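Local coordinates for mandelate racemase/muconate lactonizing enzyme, C-terminal domain protein (Paracoccus denitrificans, PDB 4DWD), which binds magnesium and, as a member of the enolase superfamily, is probably a hydro-lyase, at residues L69-L74 and A101-K106; R138-V143 and D177-R182; V210-E215 and R240-V245; Q299-V304 and W329-P334. All blocks are in the same frame, centred on the assembly; numbering follows the deposited sequence.

Overall arrangement
The four contacts follow one another along the chain without interleaving. Contact 1 pairs helices 71-81 and 90-110 of the N-terminal capping domain. The other three lie in the C-terminal barrel domain, whose parallel strands 125-132, 158-162, 194-197, 221-223 and 244-246 form one curled sheet. Contact 2 lies in the helical layer outside it; contact 3 ties that layer, through helix 204-216, to the turn entering strand 244-246; the two, centres about 18 Å apart, touch where Ile178 packs on Ala213 and Ala181 on Leu214. Contact 4 joins two loops nearer the subunit's centre, nearest atoms about 6 Å from contact 1. Contacts 1 and 2, centres about 45 Å apart, mark opposite sides of this enolase-type architecture.

Contact 1: residues L69-L74 and A101-K106; sequences LDHAVL and ALWDLK
The imidazole of His71 meets the indole of Trp103 obliquely, with CE1 3.6 Å from Trp103 NE1 and the two ring planes at 52°. His71 NE2 sits over one indole face, towards its rim, and Lys106 CD shares that face, also near the rim. A chi1 of 68° sets the imidazole between its own backbone N and carbonyl carbon, turned across to helix 90-110. Trp103 NE1 itself is hydrogen-bonded to Thr279 of helix 277-291, which helps hold the indole in this orientation.

Apolar contacts flank the rings. Leu102 CD1 packs on His71 CB at 3.8 Å, and Leu69 CD2 rests on Lys106 CG at 3.7 Å, the leucine crossing the extended lysine chain at about a right angle.

The polar link is indirect: water 1, 2.9 Å from Lys106 NZ, bridges it to Leu69 O. The ammonium also donates to Leu117 O of the second subunit, and it stands at the imidazole edge, 4.2 Å from His71 NE2, where its charge would probably disfavour protonation of the ring. Asp70 adds a salt bridge to Lys116 of that subunit. This is helix-helix packing in the N-terminal capping domain of the mandelate racemase family, set beside a subunit interface.

Contact 2: residues R138-V143 and D177-R182; sequences RSVDEV and DIAKAR
The backbones come closest at Val140 and Lys180, whose CA atoms are 5.3 Å apart, where the start of helix 140-154 lies against the body of helix 174-188. These are consecutive outer helices of the beta/alpha-barrel domain, joined through strand 158-162. A capping box opens the first of them: Glu142 N donates to Ser139 OG at 3.2 Å, and Ser139 N returns a bond to Glu142 OE1 at 3.0 Å, meeting that oxygen from above the carboxylate plane.

Lys180 carries most of the contact. Its CG leaves anti to the carbonyl carbon (chi1 -73°), and the extended chain beyond crosses the first turn of helix 140-154 to reach Arg138 O. Val140 CG2 touches Lys180 CG at 3.8 Å, while Val143 CG2 lies 4.0 Å from Lys180 CD, the valine set at about a right angle to the chain. Val140 and Val143 also pack on Ala183 and Val184 of helix 174-188. With an alanine in place of Lys180, Arg138 O would probably lose its ammonium donor and the two valines the methylene chain they pack on. Asn135 O is a second acceptor for the ammonium, and Lys180 NZ meets Arg138 O at 2.8 Å, with a C=O...N angle of 160°.

Contact 3: residues V210-E215 and R240-V245; sequences VGRALE and RLDITV
One carboxylate oxygen of Glu215 grips two successive backbone amides: OE2 accepts from Asp242 N at 2.7 Å and from Ile243 N at 2.8 Å. Both donors approach from the same face of the carboxylate plane, and the Ile243 bond is the straighter, at 169° against 141°. Ile243 crosses the glutamate at a slant, its CG2 3.5 Å from Glu215 OE2, and its CD1 reaches Leu214 CB at 3.8 Å.

The other oxygen, OE1, is held by Arg212. NH1 donates in the guanidinium plane to the syn lone pair of Glu215 OE1, a 2.9 Å salt bridge within the helix that restrains the carboxylate's rotation. A bend at chi2 (-53°) folds Arg212 back, bringing one guanidinium face over Leu241 CD2, which sits towards its rim. Water 2 joins Arg212 NH1 to Arg240 O and Asp242 OD1, and water 3 bridges the Glu215 and Asp242 carboxylates. Gly211 lets Leu241 CD1 approach its CA to 3.9 Å, where a CB would clash.

Farther out, Arg212 NE pairs with Asp242 of the third subunit, and Asp242 with Arg212 of the fourth. The arrangement ties helix 204-216 to the turn entering strand 244-246 of the beta/alpha barrel, at a subunit interface.

Contact 4: residues Q299-V304 and W329-P334; sequences QTQPGV and WDRGRP
Loop 299-304 and the short 3-10 turn at 329-331 come closest at Pro302 and Gly332, with CA atoms 5.2 Å apart. The pyrrolidine ring presses on that turn: Pro302 CB lies 3.5 Å from Trp329 O, and CG 3.6 Å from Gly332 N. Pro302 CD sits over one face of the Arg331 guanidinium, offset towards its rim.

From the other loop Arg331 reaches across, its chain extended from CG to NE, and uses NH2 twice. Thr300 O accepts at 3.1 Å, near the guanidinium plane. Gln301 OE1 accepts at 2.8 Å, with the donor above the carbonyl plane; amide and guanidinium planes are 84° apart. These loops follow strands 294-295 and 323-325 in the enolase-superfamily barrel domain, near Asp197 and Glu249, seen to bind calcium in this protein though no ion is bound there in this chain; the side chains of Thr300 and Glu249 are about 6 Å apart. Water 4 joins Arg331 NH1 to Thr300 O, and NH1 also donates to Arg328 O. A leucine in place of Arg331 would probably leave Gln301 OE1 without this donor and its amide freer to turn. Gln299 braces the same loop, its NE2 bonded to Gln301 O at 2.7 Å on a lone pair.

Contact 1: residues L69-L74 and A101-K106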
loop_
_atom_site.group_PDB
_atom_site.type_symbol
_atom_site.label_atom_id
_atom_site.label_comp_id
_atom_site.label_asym_id
_atom_site.label_seq_id
_atom_site.Cartn_x
_atom_site.Cartn_y
_atom_site.Cartn_z
ATOM N N LEU B 69 -0.498 32.927 -32.236
ATOM C CA LEU B 69 0.543 31.985 -31.834
ATOM C C LEU B 69 0.640 31.770 -30.326
ATOM O O LEU B 69 1.214 30.766 -29.890
ATOM C CB LEU B 69 1.900 32.399 -32.402
ATOM C CG LEU B 69 2.058 32.259 -33.925
ATOM C CD1 LEU B 69 3.422 32.750 -34.365
ATOM C CD2 LEU B 69 1.856 30.828 -34.400
ATOM N N ASP B 70 0.061 32.681 -29.538
ATOM C CA ASP B 70 0.137 32.607 -28.075
ATOM C C ASP B 70 -0.952 31.704 -27.490
ATOM O O ASP B 70 -1.308 31.847 -26.331
ATOM C CB ASP B 70 0.028 34.015 -27.457
ATOM C CG ASP B 70 1.276 34.849 -27.659
ATOM O OD1 ASP B 70 2.310 34.285 -28.081
ATOM O OD2 ASP B 70 1.222 36.074 -27.387
ATOM N N HIS B 71 -1.450 30.756 -28.278
ATOM C CA HIS B 71 -2.618 29.953 -27.869
ATOM C C HIS B 71 -2.511 29.301 -26.509
ATOM O O HIS B 71 -3.489 29.281 -25.755
ATOM C CB HIS B 71 -2.952 28.897 -28.936
ATOM C CG HIS B 71 -1.907 27.812 -29.075
ATOM N ND1 HIS B 71 -1.927 26.680 -28.347
ATOM C CD2 HIS B 71 -0.776 27.735 -29.888
ATOM C CE1 HIS B 71 -0.864 25.918 -28.676
ATOM N NE2 HIS B 71 -0.167 26.566 -29.622
ATOM N N ALA B 72 -1.346 28.752 -26.172
ATOM C CA ALA B 72 -1.213 27.998 -24.924
ATOM C C ALA B 72 -1.278 28.914 -23.714
ATOM O O ALA B 72 -2.006 28.641 -22.758
ATOM C CB ALA B 72 0.064 27.163 -24.912
ATOM N N VAL B 73 -0.522 30.008 -23.751
ATOM C CA VAL B 73 -0.568 30.982 -22.666
ATOM C C VAL B 73 -1.976 31.585 -22.567
ATOM O O VAL B 73 -2.528 31.712 -21.478
ATOM C CB VAL B 73 0.488 32.085 -22.837
ATOM C CG1 VAL B 73 0.360 33.146 -21.751
ATOM C CG2 VAL B 73 1.875 31.481 -22.811
ATOM N N LEU B 74 -2.571 31.939 -23.706
ATOM C CA LEU B 74 -3.909 32.540 -23.668
ATOM C C LEU B 74 -4.938 31.599 -23.064
ATOM O O LEU B 74 -5.715 32.001 -22.198
ATOM C CB LEU B 74 -4.369 32.951 -25.068
ATOM C CG LEU B 74 -3.601 34.090 -25.720
ATOM C CD1 LEU B 74 -3.904 34.152 -27.212
ATOM C CD2 LEU B 74 -3.942 35.411 -25.036
ATOM N N ALA B 101 -9.510 25.831 -33.005
ATOM C CA ALA B 101 -9.614 26.941 -33.949
ATOM C C ALA B 101 -8.282 27.692 -34.094
ATOM O O ALA B 101 -7.915 28.079 -35.217
ATOM C CB ALA B 101 -10.734 27.882 -33.539
ATOM N N LEU B 102 -7.569 27.897 -32.986
ATOM C CA LEU B 102 -6.284 28.593 -33.032
ATOM C C LEU B 102 -5.219 27.771 -33.734
ATOM O O LEU B 102 -4.383 28.324 -34.438
ATOM C CB LEU B 102 -5.824 29.053 -31.641
ATOM C CG LEU B 102 -6.704 30.167 -31.044
ATOM C CD1 LEU B 102 -6.278 30.514 -29.622
ATOM C CD2 LEU B 102 -6.722 31.423 -31.923
ATOM N N TRP B 103 -5.266 26.452 -33.562
ATOM C CA TRP B 103 -4.380 25.558 -34.321
ATOM C C TRP B 103 -4.655 25.577 -35.805
ATOM O O TRP B 103 -3.731 25.519 -36.623
ATOM C CB TRP B 103 -4.494 24.129 -33.790
ATOM C CG TRP B 103 -3.454 23.820 -32.748
ATOM C CD1 TRP B 103 -3.632 23.726 -31.374
ATOM C CD2 TRP B 103 -2.035 23.536 -32.977
ATOM N NE1 TRP B 103 -2.447 23.418 -30.748
ATOM C CE2 TRP B 103 -1.446 23.294 -31.653
ATOM C CE3 TRP B 103 -1.221 23.486 -34.096
ATOM C CZ2 TRP B 103 -0.095 22.995 -31.487
ATOM C CZ3 TRP B 103 0.144 23.201 -33.914
ATOM C CH2 TRP B 103 0.685 22.951 -32.643
ATOM N N ASP B 104 -5.934 25.637 -36.172
ATOM C CA ASP B 104 -6.312 25.746 -37.590
ATOM C C ASP B 104 -5.744 27.062 -38.167
ATOM O O ASP B 104 -5.088 27.068 -39.229
ATOM C CB ASP B 104 -7.843 25.674 -37.710
ATOM C CG ASP B 104 -8.332 25.460 -39.139
ATOM O OD1 ASP B 104 -7.594 24.906 -39.985
ATOM O OD2 ASP B 104 -9.498 25.835 -39.396
ATOM N N LEU B 105 -5.941 28.163 -37.441
ATOM C CA LEU B 105 -5.370 29.452 -37.855
ATOM C C LEU B 105 -3.850 29.419 -37.948
ATOM O O LEU B 105 -3.268 29.944 -38.905
ATOM C CB LEU B 105 -5.800 30.601 -36.934
ATOM C CG LEU B 105 -7.133 31.276 -37.203
ATOM C CD1 LEU B 105 -7.465 32.234 -36.077
ATOM C CD2 LEU B 105 -7.125 31.978 -38.559
ATOM N N LYS B 106 -3.214 28.806 -36.949
ATOM C CA LYS B 106 -1.765 28.675 -36.932
ATOM C C LYS B 106 -1.237 27.918 -38.159
ATOM O O LYS B 106 -0.261 28.341 -38.787
ATOM C CB LYS B 106 -1.334 28.003 -35.622
ATOM C CG LYS B 106 0.151 27.699 -35.555
ATOM C CD LYS B 106 0.499 27.071 -34.223
ATOM C CE LYS B 106 1.929 26.567 -34.247
ATOM N NZ LYS B 106 2.317 26.000 -32.921
HETATM O O HOH W 1 2.124 28.416 -31.409
#

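Contact 2: residues R138-V143 and D177-R182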
loop_
_atom_site.group_PDB
_atom_site.type_symbol
_atom_site.label_atom_id
_atom_site.label_comp_id
_atom_site.label_asym_id
_atom_site.label_seq_id
_atom_site.Cartn_x
_atom_site.Cartn_y
_atom_site.Cartn_z
ATOM N N ARG B 138 -32.347 -2.112 -28.651
ATOM C CA ARG B 138 -32.571 -3.007 -29.792
ATOM C C ARG B 138 -32.807 -4.443 -29.351
ATOM O O ARG B 138 -32.327 -4.857 -28.304
ATOM C CB ARG B 138 -31.356 -3.002 -30.714
ATOM C CG ARG B 138 -31.188 -1.741 -31.516
ATOM C CD ARG B 138 -30.083 -1.896 -32.543
ATOM N NE ARG B 138 -30.037 -0.688 -33.359
ATOM C CZ ARG B 138 -29.019 0.162 -33.385
ATOM N NH1 ARG B 138 -27.929 -0.087 -32.678
ATOM N NH2 ARG B 138 -29.086 1.253 -34.135
ATOM N N SER B 139 -33.535 -5.201 -30.173
ATOM C CA SER B 139 -33.550 -6.656 -30.062
ATOM C C SER B 139 -32.220 -7.208 -30.589
ATOM O O SER B 139 -31.475 -6.515 -31.282
ATOM C CB SER B 139 -34.691 -7.241 -30.895
ATOM O OG SER B 139 -34.457 -6.979 -32.270
ATOM N N VAL B 140 -31.935 -8.472 -30.281
ATOM C CA VAL B 140 -30.735 -9.117 -30.802
ATOM C C VAL B 140 -30.655 -9.028 -32.332
ATOM O O VAL B 140 -29.605 -8.683 -32.877
ATOM C CB VAL B 140 -30.643 -10.597 -30.350
ATOM C CG1 VAL B 140 -29.510 -11.320 -31.072
ATOM C CG2 VAL B 140 -30.433 -10.698 -28.846
ATOM N N ASP B 141 -31.754 -9.322 -33.030
ATOM C CA ASP B 141 -31.713 -9.294 -34.490
ATOM C C ASP B 141 -31.455 -7.885 -35.014
ATOM O O ASP B 141 -30.803 -7.721 -36.043
ATOM C CB ASP B 141 -32.988 -9.883 -35.123
ATOM C CG ASP B 141 -34.244 -9.096 -34.765
ATOM O OD1 ASP B 141 -34.611 -8.169 -35.509
ATOM O OD2 ASP B 141 -34.851 -9.403 -33.725
ATOM N N GLU B 142 -31.949 -6.880 -34.290
ATOM C CA GLU B 142 -31.714 -5.484 -34.682
ATOM C C GLU B 142 -30.252 -5.074 -34.488
ATOM O O GLU B 142 -29.685 -4.340 -35.309
ATOM C CB GLU B 142 -32.647 -4.538 -33.925
ATOM C CG GLU B 142 -34.062 -4.534 -34.478
ATOM C CD GLU B 142 -35.110 -4.061 -33.487
ATOM O OE1 GLU B 142 -34.752 -3.613 -32.373
ATOM O OE2 GLU B 142 -36.307 -4.147 -33.840
ATOM N N VAL B 143 -29.631 -5.565 -33.413
ATOM C CA VAL B 143 -28.216 -5.309 -33.208
ATOM C C VAL B 143 -27.410 -5.918 -34.359
ATOM O O VAL B 143 -26.578 -5.248 -34.981
ATOM C CB VAL B 143 -27.725 -5.885 -31.865
ATOM C CG1 VAL B 143 -26.216 -5.724 -31.743
ATOM C CG2 VAL B 143 -28.436 -5.222 -30.690
ATOM N N ASP B 177 -27.650 -8.605 -22.674
ATOM C CA ASP B 177 -26.461 -7.912 -23.160
ATOM C C ASP B 177 -25.435 -8.924 -23.672
ATOM O O ASP B 177 -24.839 -8.746 -24.737
ATOM C CB ASP B 177 -25.829 -7.069 -22.042
ATOM C CG ASP B 177 -26.714 -5.926 -21.583
ATOM O OD1 ASP B 177 -27.741 -5.621 -22.227
ATOM O OD2 ASP B 177 -26.357 -5.331 -20.545
ATOM N N ILE B 178 -25.269 -10.004 -22.911
ATOM C CA ILE B 178 -24.334 -11.056 -23.284
ATOM C C ILE B 178 -24.812 -11.733 -24.569
ATOM O O ILE B 178 -24.004 -12.012 -25.468
ATOM C CB ILE B 178 -24.146 -12.060 -22.128
ATOM C CG1 ILE B 178 -23.408 -11.365 -20.972
ATOM C CG2 ILE B 178 -23.389 -13.301 -22.576
ATOM C CD1 ILE B 178 -23.457 -12.101 -19.646
ATOM N N ALA B 179 -26.122 -11.981 -24.663
ATOM C CA ALA B 179 -26.699 -12.569 -25.893
ATOM C C ALA B 179 -26.425 -11.719 -27.138
ATOM O O ALA B 179 -26.140 -12.250 -28.216
ATOM C CB ALA B 179 -28.194 -12.845 -25.725
ATOM N N LYS B 180 -26.484 -10.396 -26.984
ATOM C CA LYS B 180 -26.213 -9.480 -28.091
ATOM C C LYS B 180 -24.726 -9.556 -28.435
ATOM O O LYS B 180 -24.349 -9.624 -29.606
ATOM C CB LYS B 180 -26.617 -8.056 -27.713
ATOM C CG LYS B 180 -28.131 -7.874 -27.687
ATOM C CD LYS B 180 -28.547 -6.594 -26.985
ATOM C CE LYS B 180 -30.054 -6.427 -27.089
ATOM N NZ LYS B 180 -30.521 -5.274 -26.270
ATOM N N ALA B 181 -23.871 -9.552 -27.411
ATOM C CA ALA B 181 -22.426 -9.674 -27.662
ATOM C C ALA B 181 -22.096 -10.991 -28.377
ATOM O O ALA B 181 -21.284 -11.006 -29.306
ATOM C CB ALA B 181 -21.641 -9.539 -26.365
ATOM N N ARG B 182 -22.760 -12.074 -27.968
ATOM C CA ARG B 182 -22.563 -13.383 -28.591
ATOM C C ARG B 182 -22.993 -13.371 -30.052
ATOM O O ARG B 182 -22.270 -13.854 -30.927
ATOM C CB ARG B 182 -23.307 -14.478 -27.810
ATOM C CG ARG B 182 -23.206 -15.861 -28.450
ATOM C CD ARG B 182 -23.817 -16.929 -27.557
ATOM N NE ARG B 182 -22.841 -17.359 -26.553
ATOM C CZ ARG B 182 -21.966 -18.352 -26.729
ATOM N NH1 ARG B 182 -21.948 -19.041 -27.862
ATOM N NH2 ARG B 182 -21.118 -18.663 -25.765
#

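Contact 3: residues V210-E215 and R240-V245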
loop_
_atom_site.group_PDB
_atom_site.type_symbol
_atom_site.label_atom_id
_atom_site.label_comp_id
_atom_site.label_asym_id
_atom_site.label_seq_id
_atom_site.Cartn_x
_atom_site.Cartn_y
_atom_site.Cartn_z
ATOM N N VAL B 210 -20.204 -9.401 -16.786
ATOM C CA VAL B 210 -20.182 -9.137 -18.225
ATOM C C VAL B 210 -18.767 -9.274 -18.805
ATOM O O VAL B 210 -18.591 -9.882 -19.859
ATOM C CB VAL B 210 -20.794 -7.757 -18.535
ATOM C CG1 VAL B 210 -20.654 -7.397 -20.010
ATOM C CG2 VAL B 210 -22.260 -7.769 -18.151
ATOM N N GLY B 211 -17.772 -8.720 -18.113
ATOM C CA GLY B 211 -16.377 -8.856 -18.525
ATOM C C GLY B 211 -15.949 -10.288 -18.778
ATOM O O GLY B 211 -15.310 -10.571 -19.798
ATOM N N ARG B 212 -16.292 -11.201 -17.863
ATOM C CA ARG B 212 -15.930 -12.609 -18.059
ATOM C C ARG B 212 -16.616 -13.201 -19.280
ATOM O O ARG B 212 -15.998 -13.963 -20.031
ATOM C CB ARG B 212 -16.237 -13.447 -16.817
ATOM C CG ARG B 212 -15.395 -13.077 -15.606
ATOM C CD ARG B 212 -13.896 -13.084 -15.912
ATOM N NE ARG B 212 -13.151 -12.953 -14.660
ATOM C CZ ARG B 212 -11.876 -12.599 -14.564
ATOM N NH1 ARG B 212 -11.148 -12.360 -15.658
ATOM N NH2 ARG B 212 -11.322 -12.525 -13.357
ATOM N N ALA B 213 -17.878 -12.843 -19.494
ATOM C CA ALA B 213 -18.583 -13.296 -20.686
ATOM C C ALA B 213 -17.953 -12.749 -21.971
ATOM O O ALA B 213 -17.840 -13.463 -22.981
ATOM C CB ALA B 213 -20.061 -12.943 -20.601
ATOM N N LEU B 214 -17.501 -11.493 -21.928
ATOM C CA LEU B 214 -16.836 -10.901 -23.094
ATOM C C LEU B 214 -15.474 -11.562 -23.350
ATOM O O LEU B 214 -15.067 -11.724 -24.503
ATOM C CB LEU B 214 -16.669 -9.384 -22.929
ATOM C CG LEU B 214 -17.978 -8.598 -22.836
ATOM C CD1 LEU B 214 -17.675 -7.150 -22.522
ATOM C CD2 LEU B 214 -18.775 -8.695 -24.124
ATOM N N GLU B 215 -14.773 -11.954 -22.278
ATOM C CA GLU B 215 -13.514 -12.695 -22.419
ATOM C C GLU B 215 -13.741 -14.052 -23.088
ATOM O O GLU B 215 -12.993 -14.435 -23.983
ATOM C CB GLU B 215 -12.836 -12.881 -21.062
ATOM C CG GLU B 215 -12.258 -11.576 -20.526
ATOM C CD GLU B 215 -11.880 -11.604 -19.058
ATOM O OE1 GLU B 215 -11.928 -12.676 -18.417
ATOM O OE2 GLU B 215 -11.531 -10.516 -18.547
ATOM N N ARG B 240 -9.030 -6.258 -12.167
ATOM C CA ARG B 240 -9.592 -7.580 -11.840
ATOM C C ARG B 240 -9.818 -8.426 -13.090
ATOM O O ARG B 240 -9.710 -9.637 -13.023
ATOM C CB ARG B 240 -10.884 -7.435 -11.033
ATOM C CG ARG B 240 -10.601 -7.076 -9.581
ATOM C CD ARG B 240 -11.836 -6.705 -8.789
ATOM N NE ARG B 240 -12.615 -7.896 -8.482
ATOM C CZ ARG B 240 -13.711 -7.897 -7.739
ATOM N NH1 ARG B 240 -14.171 -6.758 -7.228
ATOM N NH2 ARG B 240 -14.350 -9.041 -7.522
ATOM N N LEU B 241 -10.107 -7.786 -14.219
ATOM C CA LEU B 241 -10.401 -8.485 -15.473
ATOM C C LEU B 241 -9.166 -8.687 -16.336
ATOM O O LEU B 241 -8.116 -8.066 -16.096
ATOM C CB LEU B 241 -11.464 -7.715 -16.266
ATOM C CG LEU B 241 -12.863 -7.727 -15.654
ATOM C CD1 LEU B 241 -13.720 -6.813 -16.508
ATOM C CD2 LEU B 241 -13.448 -9.139 -15.653
ATOM N N ASP B 242 -9.300 -9.560 -17.337
ATOM C CA ASP B 242 -8.269 -9.739 -18.357
ATOM C C ASP B 242 -8.548 -8.856 -19.570
ATOM O O ASP B 242 -7.627 -8.247 -20.118
ATOM C CB ASP B 242 -8.184 -11.205 -18.801
ATOM C CG ASP B 242 -7.639 -12.128 -17.724
ATOM O OD1 ASP B 242 -6.978 -11.650 -16.768
ATOM O OD2 ASP B 242 -7.890 -13.343 -17.855
ATOM N N ILE B 243 -9.806 -8.800 -20.000
ATOM C CA ILE B 243 -10.186 -7.915 -21.121
ATOM C C ILE B 243 -9.799 -6.482 -20.742
ATOM O O ILE B 243 -9.920 -6.084 -19.590
ATOM C CB ILE B 243 -11.689 -8.020 -21.475
ATOM C CG1 ILE B 243 -12.013 -7.173 -22.728
ATOM C CG2 ILE B 243 -12.579 -7.625 -20.291
ATOM C CD1 ILE B 243 -13.373 -7.481 -23.327
ATOM N N THR B 244 -9.314 -5.720 -21.713
ATOM C CA THR B 244 -8.845 -4.362 -21.454
ATOM C C THR B 244 -10.014 -3.443 -21.175
ATOM O O THR B 244 -10.844 -3.207 -22.052
ATOM C CB THR B 244 -8.080 -3.817 -22.655
ATOM O OG1 THR B 244 -7.002 -4.705 -22.955
ATOM C CG2 THR B 244 -7.532 -2.407 -22.352
ATOM N N VAL B 245 -10.075 -2.944 -19.947
ATOM C CA VAL B 245 -11.077 -1.973 -19.550
ATOM C C VAL B 245 -10.585 -0.585 -19.925
ATOM O O VAL B 245 -9.432 -0.235 -19.668
ATOM C CB VAL B 245 -11.374 -2.087 -18.048
ATOM C CG1 VAL B 245 -12.185 -0.888 -17.555
ATOM C CG2 VAL B 245 -12.100 -3.402 -17.778
HETATM O O HOH W 2 -8.492 -11.665 -14.494
HETATM O O HOH W 3 -9.477 -14.490 -19.599
#

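Contact 4: residues Q299-V304 and W329-P334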
loop_
_atom_site.group_PDB
_atom_site.type_symbol
_atom_site.label_atom_id
_atom_site.label_comp_id
_atom_site.label_asym_id
_atom_site.label_seq_id
_atom_site.Cartn_x
_atom_site.Cartn_y
_atom_site.Cartn_z
ATOM N N GLN B 299 -14.210 9.918 -29.880
ATOM C CA GLN B 299 -14.551 11.003 -30.807
ATOM C C GLN B 299 -15.751 10.586 -31.643
ATOM O O GLN B 299 -15.714 9.561 -32.313
ATOM C CB GLN B 299 -13.340 11.349 -31.680
ATOM C CG GLN B 299 -13.256 12.816 -32.075
ATOM C CD GLN B 299 -14.427 13.267 -32.922
ATOM O OE1 GLN B 299 -15.218 14.132 -32.513
ATOM N NE2 GLN B 299 -14.567 12.665 -34.095
ATOM N N THR B 300 -16.823 11.371 -31.582
ATOM C CA THR B 300 -18.091 10.986 -32.207
ATOM C C THR B 300 -18.589 11.970 -33.250
ATOM O O THR B 300 -19.644 11.746 -33.825
ATOM C CB THR B 300 -19.196 10.786 -31.151
ATOM O OG1 THR B 300 -19.372 12.003 -30.408
ATOM C CG2 THR B 300 -18.818 9.634 -30.198
ATOM N N GLN B 301 -17.839 13.043 -33.501
ATOM C CA GLN B 301 -18.272 14.080 -34.455
ATOM C C GLN B 301 -17.576 13.939 -35.811
ATOM O O GLN B 301 -16.380 13.644 -35.856
ATOM C CB GLN B 301 -18.050 15.479 -33.864
ATOM C CG GLN B 301 -18.681 15.695 -32.485
ATOM C CD GLN B 301 -20.173 15.381 -32.462
ATOM O OE1 GLN B 301 -20.915 15.748 -33.374
ATOM N NE2 GLN B 301 -20.617 14.703 -31.415
ATOM N N PRO B 302 -18.309 14.168 -36.924
ATOM C CA PRO B 302 -17.758 13.843 -38.249
ATOM C C PRO B 302 -16.947 14.951 -38.922
ATOM O O PRO B 302 -16.306 14.703 -39.948
ATOM C CB PRO B 302 -19.015 13.570 -39.080
ATOM C CG PRO B 302 -20.055 14.442 -38.466
ATOM C CD PRO B 302 -19.765 14.410 -36.982
ATOM N N GLY B 303 -16.986 16.158 -38.366
ATOM C CA GLY B 303 -16.352 17.308 -39.009
ATOM C C GLY B 303 -15.101 17.790 -38.308
ATOM O O GLY B 303 -14.070 17.113 -38.313
ATOM N N VAL B 304 -15.187 18.980 -37.718
ATOM C CA VAL B 304 -14.016 19.610 -37.068
ATOM C C VAL B 304 -13.340 18.697 -36.038
ATOM O O VAL B 304 -12.121 18.519 -36.074
ATOM C CB VAL B 304 -14.381 20.984 -36.461
ATOM C CG1 VAL B 304 -13.217 21.604 -35.685
ATOM C CG2 VAL B 304 -14.816 21.940 -37.560
ATOM N N TRP B 329 -22.564 9.566 -39.150
ATOM C CA TRP B 329 -21.498 10.403 -39.668
ATOM C C TRP B 329 -21.880 11.118 -40.944
ATOM O O TRP B 329 -21.235 12.100 -41.315
ATOM C CB TRP B 329 -20.199 9.614 -39.826
ATOM C CG TRP B 329 -20.303 8.283 -40.551
ATOM C CD1 TRP B 329 -20.537 7.016 -40.001
ATOM C CD2 TRP B 329 -20.100 8.047 -41.986
ATOM N NE1 TRP B 329 -20.524 6.048 -40.984
ATOM C CE2 TRP B 329 -20.271 6.601 -42.197
ATOM C CE3 TRP B 329 -19.821 8.861 -43.082
ATOM C CZ2 TRP B 329 -20.147 6.020 -43.450
ATOM C CZ3 TRP B 329 -19.703 8.263 -44.343
ATOM C CH2 TRP B 329 -19.873 6.878 -44.523
ATOM N N ASP B 330 -22.939 10.645 -41.613
ATOM C CA ASP B 330 -23.495 11.324 -42.788
ATOM C C ASP B 330 -23.877 12.773 -42.495
ATOM O O ASP B 330 -23.900 13.601 -43.412
ATOM C CB ASP B 330 -24.720 10.562 -43.330
ATOM C CG ASP B 330 -25.886 10.531 -42.337
ATOM O OD1 ASP B 330 -26.966 11.070 -42.643
ATOM O OD2 ASP B 330 -25.740 9.959 -41.249
ATOM N N ARG B 331 -24.169 13.084 -41.230
ATOM C CA ARG B 331 -24.599 14.436 -40.855
ATOM C C ARG B 331 -23.487 15.479 -41.005
ATOM O O ARG B 331 -23.736 16.673 -40.871
ATOM C CB ARG B 331 -25.190 14.476 -39.434
ATOM C CG ARG B 331 -24.150 14.479 -38.321
ATOM C CD ARG B 331 -24.789 14.334 -36.940
ATOM N NE ARG B 331 -23.811 14.380 -35.846
ATOM C CZ ARG B 331 -22.999 13.382 -35.506
ATOM N NH1 ARG B 331 -23.011 12.246 -36.191
ATOM N NH2 ARG B 331 -22.154 13.527 -34.479
ATOM N N GLY B 332 -22.266 15.022 -41.287
ATOM C CA GLY B 332 -21.174 15.938 -41.623
ATOM C C GLY B 332 -21.506 16.819 -42.819
ATOM O O GLY B 332 -21.058 17.964 -42.901
ATOM N N ARG B 333 -22.296 16.279 -43.748
ATOM C CA ARG B 333 -22.802 17.040 -44.880
ATOM C C ARG B 333 -24.205 17.580 -44.539
ATOM O O ARG B 333 -24.956 16.929 -43.804
ATOM C CB ARG B 333 -22.857 16.138 -46.119
ATOM C CG ARG B 333 -21.504 15.579 -46.534
ATOM C CD ARG B 333 -21.630 14.670 -47.746
ATOM N NE ARG B 333 -20.359 14.012 -48.066
ATOM C CZ ARG B 333 -19.442 14.507 -48.896
ATOM N NH1 ARG B 333 -19.642 15.672 -49.503
ATOM N NH2 ARG B 333 -18.322 13.839 -49.123
ATOM N N PRO B 334 -24.587 18.750 -45.093
ATOM C CA PRO B 334 -23.876 19.547 -46.093
ATOM C C PRO B 334 -23.012 20.676 -45.532
ATOM O O PRO B 334 -22.425 21.434 -46.314
ATOM C CB PRO B 334 -25.020 20.141 -46.908
ATOM C CG PRO B 334 -26.094 20.366 -45.900
ATOM C CD PRO B 334 -25.950 19.271 -44.863
HETATM O O HOH W 4 -20.424 10.582 -36.408
HETATM O O HOH W 5 -22.241 10.176 -33.623
#